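Local coordinates for sperm autoantigenic protein 17 (Danio rerio, PDB 7MY4) that probably dimerises and docks onto amphipathic helices of A-kinase anchoring proteins through a domain related to that of the type II regulatory subunit of protein kinase A, at residues Arg16-Gly19 / Asn20-Gly24. Sequence-based numbering, arbitrary orientation.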
ATOM      1  N   ARG A  16       4.745   7.180  12.038  1.00  6.24           N
ATOM      2  CA  ARG A  16       3.945   8.173  11.345  1.00  8.32           C
ATOM      3  C   ARG A  16       3.467   7.609  10.016  1.00  9.02           C
ATOM      4  O   ARG A  16       4.268   7.136   9.201  1.00  9.61           O
ATOM      5  CB  ARG A  16       4.754   9.452  11.155  1.00 10.51           C
ATOM      6  CG  ARG A  16       3.999  10.545  10.416  1.00 18.40           C
ATOM      7  CD  ARG A  16       4.785  11.850  10.310  1.00 29.02           C
ATOM      8  NE  ARG A  16       3.918  12.910   9.776  1.00 63.82           N
ATOM      9  CZ  ARG A  16       2.940  13.500  10.474  1.00 49.72           C
ATOM     10  NH1 ARG A  16       2.691  13.137  11.732  1.00 71.82           N
ATOM     11  NH2 ARG A  16       2.201  14.454   9.924  1.00 62.23           N
ATOM     12  N   GLY A  17       2.152   7.666   9.818  1.00 10.62           N
ATOM     13  CA  GLY A  17       1.492   7.189   8.620  1.00  8.09           C
ATOM     14  C   GLY A  17       0.826   5.839   8.773  1.00  8.68           C
ATOM     15  O   GLY A  17      -0.107   5.526   8.010  1.00  7.13           O
ATOM     16  N   PHE A  18       1.285   5.015   9.724  1.00  5.64           N
ATOM     17  CA  PHE A  18       0.680   3.699   9.902  1.00  5.48           C
ATOM     18  C   PHE A  18      -0.758   3.816  10.404  1.00  5.58           C
ATOM     19  O   PHE A  18      -1.608   2.989  10.045  1.00  5.55           O
ATOM     20  CB  PHE A  18       1.547   2.853  10.848  1.00  6.17           C
ATOM     21  CG  PHE A  18       1.133   1.404  10.920  1.00  6.98           C
ATOM     22  CD1 PHE A  18       1.141   0.607   9.788  1.00 10.80           C
ATOM     23  CD2 PHE A  18       0.739   0.828  12.128  1.00  9.89           C
ATOM     24  CE1 PHE A  18       0.762  -0.723   9.848  1.00  9.45           C
ATOM     25  CE2 PHE A  18       0.370  -0.513  12.194  1.00 11.72           C
ATOM     26  CZ  PHE A  18       0.378  -1.283  11.054  1.00  9.87           C
ATOM     27  N   GLY A  19      -1.072   4.856  11.174  1.00  6.64           N
ATOM     28  CA  GLY A  19      -2.454   5.072  11.550  1.00  5.67           C
ATOM     29  C   GLY A  19      -3.343   5.254  10.338  1.00  5.61           C
ATOM     30  O   GLY A  19      -4.407   4.647  10.233  1.00  6.42           O
ATOM     31  N   ASN A  20      -2.899   6.068   9.392  1.00  6.46           N
ATOM     32  CA  ASN A  20      -3.662   6.231   8.165  1.00  5.57           C
ATOM     33  C   ASN A  20      -3.756   4.924   7.386  1.00  5.44           C
ATOM     34  O   ASN A  20      -4.769   4.665   6.714  1.00  5.88           O
ATOM     35  CB  ASN A  20      -3.022   7.318   7.297  1.00  6.25           C
ATOM     36  CG  ASN A  20      -3.289   8.716   7.810  1.00  8.89           C
ATOM     37  OD1 ASN A  20      -4.032   8.924   8.781  1.00 10.47           O
ATOM     38  ND2 ASN A  20      -2.712   9.707   7.130  1.00  9.76           N
ATOM     39  N   LEU A  21      -2.683   4.128   7.385  1.00  5.37           N
ATOM     40  CA  LEU A  21      -2.733   2.874   6.650  1.00  5.25           C
ATOM     41  C   LEU A  21      -3.835   1.977   7.207  1.00  5.47           C
ATOM     42  O   LEU A  21      -4.656   1.425   6.449  1.00  5.42           O
ATOM     43  CB  LEU A  21      -1.370   2.183   6.703  1.00  5.30           C
ATOM     44  CG  LEU A  21      -1.248   0.993   5.774  1.00  6.82           C
ATOM     45  CD1 LEU A  21      -1.181   1.453   4.328  1.00 11.83           C
ATOM     46  CD2 LEU A  21      -0.007   0.136   6.088  1.00  8.34           C
ATOM     47  N   LEU A  22      -3.870   1.826   8.535  1.00  5.15           N
ATOM     48  CA  LEU A  22      -4.916   1.033   9.169  1.00  5.11           C
ATOM     49  C   LEU A  22      -6.302   1.629   8.937  1.00  5.99           C
ATOM     50  O   LEU A  22      -7.298   0.890   8.786  1.00  5.96           O
ATOM     51  CB  LEU A  22      -4.636   0.918  10.669  1.00  5.37           C
ATOM     52  CG  LEU A  22      -3.369   0.179  11.082  1.00  5.11           C
ATOM     53  CD1 LEU A  22      -3.270   0.244  12.568  1.00  9.92           C
ATOM     54  CD2 LEU A  22      -3.387  -1.256  10.600  1.00  7.73           C
ATOM     55  N   GLU A  23      -6.398   2.965   8.972  1.00  5.26           N
ATOM     56  CA  GLU A  23      -7.692   3.610   8.772  1.00  5.72           C
ATOM     57  C   GLU A  23      -8.244   3.317   7.382  1.00  5.79           C
ATOM     58  O   GLU A  23      -9.454   3.117   7.208  1.00  6.43           O
ATOM     59  CB  GLU A  23      -7.566   5.121   8.979  1.00  6.52           C
ATOM     60  CG  GLU A  23      -8.939   5.809   8.810  1.00  7.85           C
ATOM     61  CD  GLU A  23      -8.968   7.279   9.150  1.00 16.51           C
ATOM     62  OE1 GLU A  23      -8.084   7.756   9.896  1.00 13.05           O
ATOM     63  OE2 GLU A  23      -9.922   7.969   8.690  1.00 14.17           O
ATOM     64  N   GLY A  24      -7.370   3.292   6.373  1.00  5.34           N
ATOM     65  CA  GLY A  24      -7.831   3.029   5.014  1.00  6.36           C
ATOM     66  C   GLY A  24      -8.405   1.634   4.882  1.00  5.26           C
ATOM     67  O   GLY A  24      -9.473   1.425   4.295  1.00  5.59           O
TER
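Leu21 N donates to Gly17 O at 3.0 Å, the opening bond of a helix whose first turn combines backbone i to i+4 bonds with side-chain packing between near neighbours. Gly17 occupies the N-cap position, with a positive phi of 102° that would press a side chain against the preceding carbonyl oxygen. Two further i to i+4 bonds follow: Leu22 N reaches Phe18 O almost straight (172° at the hydrogen), and Glu23 N meets Gly19 O at 2.9 Å. The extended side chain of Glu23 carries OE2 to a salt bridge with Arg27.

Outward from these backbone bonds, the chi1 of Phe18 (-171°) puts CG anti to the backbone N and swings the ring outward and forward, toward the next turn, where it meets both leucines. Leu22 makes a CH-pi contact, its CG sitting over one face of the ring 4.1 Å from the centroid, while its CD1 approaches Phe18 CE2 at 3.7 Å. Leu21 meets the ring obliquely, CD2 lying 3.9 Å from Phe18 CD1, and also packs on Phe45 and Leu48 of helix 37-55. Replacing Phe18 with an alanine would probably deprive Leu22 of its aromatic partner and Leu21 CD2 of its neighbour on this turn. The whole is a helix first turn with glycine at the N-cap position and i to i+3 and i to i+4 apolar packing, opening the first helix of an RIIa-type docking and dimerization domain.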